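Local coordinates for site-specific recombinase, resolvase family protein (Streptococcus pneumoniae, PDB 3GUV) that probably catalyses site-specific DNA recombination as a serine recombinase of the resolvase family, binding DNA and cutting and rejoining its strands, at residues Y10-T15 and I56-F62. Numbering follows the deposited sequence.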
loop_
_atom_site.group_PDB
_atom_site.type_symbol
_atom_site.label_atom_id
_atom_site.label_comp_id
_atom_site.label_asym_id
_atom_site.label_seq_id
_atom_site.Cartn_x
_atom_site.Cartn_y
_atom_site.Cartn_z
ATOM N N TYR A 10 -4.620 -5.919 19.609
ATOM C CA TYR A 10 -3.882 -6.995 18.922
ATOM C C TYR A 10 -2.413 -6.654 18.803
ATOM O O TYR A 10 -2.067 -5.593 18.307
ATOM C CB TYR A 10 -4.408 -7.243 17.512
ATOM C CG TYR A 10 -3.607 -8.337 16.854
ATOM C CD1 TYR A 10 -3.763 -9.669 17.253
ATOM C CD2 TYR A 10 -2.626 -8.041 15.871
ATOM C CE1 TYR A 10 -3.011 -10.682 16.669
ATOM C CE2 TYR A 10 -1.849 -9.042 15.307
ATOM C CZ TYR A 10 -2.041 -10.347 15.690
ATOM O OH TYR A 10 -1.270 -11.341 15.152
ATOM N N THR A 11 -1.546 -7.556 19.240
ATOM C CA THR A 11 -0.103 -7.343 19.134
ATOM C C THR A 11 0.563 -8.604 18.576
ATOM O O THR A 11 0.024 -9.693 18.685
ATOM C CB THR A 11 0.549 -6.953 20.512
ATOM O OG1 THR A 11 0.292 -7.967 21.487
ATOM C CG2 THR A 11 0.030 -5.611 21.035
ATOM N N ARG A 12 1.754 -8.441 18.006
ATOM C CA ARG A 12 2.538 -9.581 17.451
ATOM C C ARG A 12 3.999 -9.195 17.239
ATOM O O ARG A 12 4.352 -8.033 17.326
ATOM C CB ARG A 12 1.934 -10.093 16.129
ATOM C CG ARG A 12 1.888 -8.975 15.027
ATOM C CD ARG A 12 1.490 -9.473 13.658
ATOM N NE ARG A 12 2.461 -10.446 13.180
ATOM C CZ ARG A 12 2.271 -11.761 13.072
ATOM N NH1 ARG A 12 3.272 -12.531 12.631
ATOM N NH2 ARG A 12 1.113 -12.337 13.401
ATOM N N VAL A 13 4.842 -10.178 16.987
ATOM C CA VAL A 13 6.189 -9.976 16.444
ATOM C C VAL A 13 6.121 -10.489 15.000
ATOM O O VAL A 13 5.217 -11.241 14.662
ATOM C CB VAL A 13 7.258 -10.776 17.195
ATOM C CG1 VAL A 13 7.250 -10.406 18.698
ATOM C CG2 VAL A 13 7.025 -12.270 17.024
ATOM N N SER A 14 7.062 -10.053 14.167
ATOM C CA SER A 14 7.223 -10.535 12.801
ATOM C C SER A 14 8.036 -11.802 12.758
ATOM O O SER A 14 7.732 -12.687 11.970
ATOM C CB SER A 14 7.982 -9.515 11.948
ATOM O OG SER A 14 7.384 -8.241 12.033
ATOM N N THR A 15 9.114 -11.845 13.542
ATOM C CA THR A 15 10.035 -13.003 13.544
ATOM C C THR A 15 9.770 -13.824 14.780
ATOM O O THR A 15 8.804 -14.562 14.776
ATOM C CB THR A 15 11.561 -12.629 13.450
ATOM O OG1 THR A 15 11.915 -11.694 14.477
ATOM C CG2 THR A 15 11.872 -12.055 12.109
ATOM N N ILE A 56 9.696 -17.413 11.678
ATOM C CA ILE A 56 8.699 -16.352 11.482
ATOM C C ILE A 56 7.400 -16.685 12.255
ATOM O O ILE A 56 6.960 -17.839 12.289
ATOM C CB ILE A 56 8.408 -16.115 9.956
ATOM C CG1 ILE A 56 9.722 -16.120 9.131
ATOM C CG2 ILE A 56 7.637 -14.811 9.733
ATOM C CD1 ILE A 56 10.800 -15.168 9.651
ATOM N N GLU A 57 6.800 -15.676 12.888
ATOM C CA GLU A 57 5.636 -15.928 13.728
ATOM C C GLU A 57 4.381 -16.095 12.878
ATOM O O GLU A 57 4.247 -15.470 11.815
ATOM C CB GLU A 57 5.431 -14.828 14.772
ATOM C CG GLU A 57 4.209 -15.005 15.692
ATOM C CD GLU A 57 4.237 -16.310 16.522
ATOM O OE1 GLU A 57 3.572 -16.398 17.600
ATOM O OE2 GLU A 57 4.946 -17.258 16.108
ATOM N N GLY A 58 3.474 -16.949 13.365
ATOM C CA GLY A 58 2.201 -17.223 12.716
ATOM C C GLY A 58 1.093 -16.247 13.087
ATOM O O GLY A 58 1.337 -15.036 13.357
ATOM N N ARG A 59 -0.137 -16.765 13.079
ATOM C CA ARG A 59 -1.324 -15.901 13.003
ATOM C C ARG A 59 -2.516 -16.458 13.794
ATOM O O ARG A 59 -3.654 -16.028 13.571
ATOM C CB ARG A 59 -1.720 -15.770 11.531
ATOM C CG ARG A 59 -2.179 -14.405 11.115
ATOM C CD ARG A 59 -1.120 -13.683 10.313
ATOM N NE ARG A 59 -1.762 -12.582 9.607
ATOM C CZ ARG A 59 -1.834 -11.318 10.042
ATOM N NH1 ARG A 59 -1.261 -10.940 11.201
ATOM N NH2 ARG A 59 -2.487 -10.425 9.295
ATOM N N ILE A 60 -2.237 -17.388 14.707
ATOM C CA ILE A 60 -3.253 -18.149 15.447
ATOM C C ILE A 60 -4.198 -17.292 16.305
ATOM O O ILE A 60 -5.410 -17.492 16.298
ATOM C CB ILE A 60 -2.605 -19.192 16.389
ATOM C CG1 ILE A 60 -1.788 -20.222 15.583
ATOM C CG2 ILE A 60 -3.665 -19.887 17.194
ATOM C CD1 ILE A 60 -0.489 -20.607 16.281
ATOM N N GLN A 61 -3.634 -16.374 17.072
ATOM C CA GLN A 61 -4.463 -15.544 17.951
ATOM C C GLN A 61 -5.176 -14.513 17.096
ATOM O O GLN A 61 -6.289 -14.121 17.394
ATOM C CB GLN A 61 -3.615 -14.866 19.033
ATOM C CG GLN A 61 -2.953 -15.848 19.991
ATOM C CD GLN A 61 -3.927 -16.840 20.592
ATOM O OE1 GLN A 61 -5.028 -16.474 21.050
ATOM N NE2 GLN A 61 -3.535 -18.119 20.588
ATOM N N PHE A 62 -4.513 -14.072 16.025
ATOM C CA PHE A 62 -5.176 -13.204 15.076
ATOM C C PHE A 62 -6.408 -13.901 14.491
ATOM O O PHE A 62 -7.466 -13.287 14.347
ATOM C CB PHE A 62 -4.211 -12.781 13.980
ATOM C CG PHE A 62 -4.863 -12.062 12.880
ATOM C CD1 PHE A 62 -4.983 -10.693 12.915
ATOM C CD2 PHE A 62 -5.413 -12.768 11.813
ATOM C CE1 PHE A 62 -5.611 -10.033 11.881
ATOM C CE2 PHE A 62 -6.047 -12.107 10.768
ATOM C CZ PHE A 62 -6.139 -10.743 10.799
#
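Arg12, at the end of its strand, turns the edge of its guanidinium to two backbone carbonyls of the loop leading into helix 60-70. NH2 takes Gly58 O at 2.7 Å, in the guanidinium plane and with a nearly straight N-H (161°); NH1 adds a weak second bond to the same oxygen. NH1 also holds Glu57 O at 3.2 Å, coming from above that carbonyl's plane. The bend at chi3 (-62°) turns the guanidinium toward the loop, and Tyr10 OH, accepting from NH2 at 3.1 Å, further fixes its rotation.

Close by, Arg59 NH1 lies 3.5 Å from Arg12 NH2, the two guanidinium planes steeply inclined. Asp48 accepts from Tyr10 OH and forms a long, weak ion pair with Arg12, while Arg59 NH2 bonds to Phe87 O.

This tightly packed part continues from Arg12 into an aromatic pair. Tyr10 lays a ring face against the edge of Phe62 in a T-shaped stack, planes 75° apart, and its CE1 rests 3.6 Å from Phe62 CB.

Toward Thr15 the main chains run close, Glu57 N donating to Ser14 O at 3.3 Å, but side-chain contacts are sparse: Val13 CG2 touches Glu57 CB, and Thr15 CG2 meets Ile56 CD1 at 4.1 Å. The more open side is at Glu57, whose carboxylate turns away; Ile142 of the second subunit packs on Ser14, Thr15 and Ile56.

Tyr10, Arg12 and Ser14 match the Tyr-x-Arg-x-Ser motif that carries the nucleophilic serine in resolvases, so the contact probably borders the active site. It joins the C-terminal end of strand 6-12 to the start of helix 60-70. Strand 41-48 lies alongside, its Asp48 receiving the backbone N-H groups of Gln61 and Phe62, while helix 24-37 packs against Thr11 and Val13.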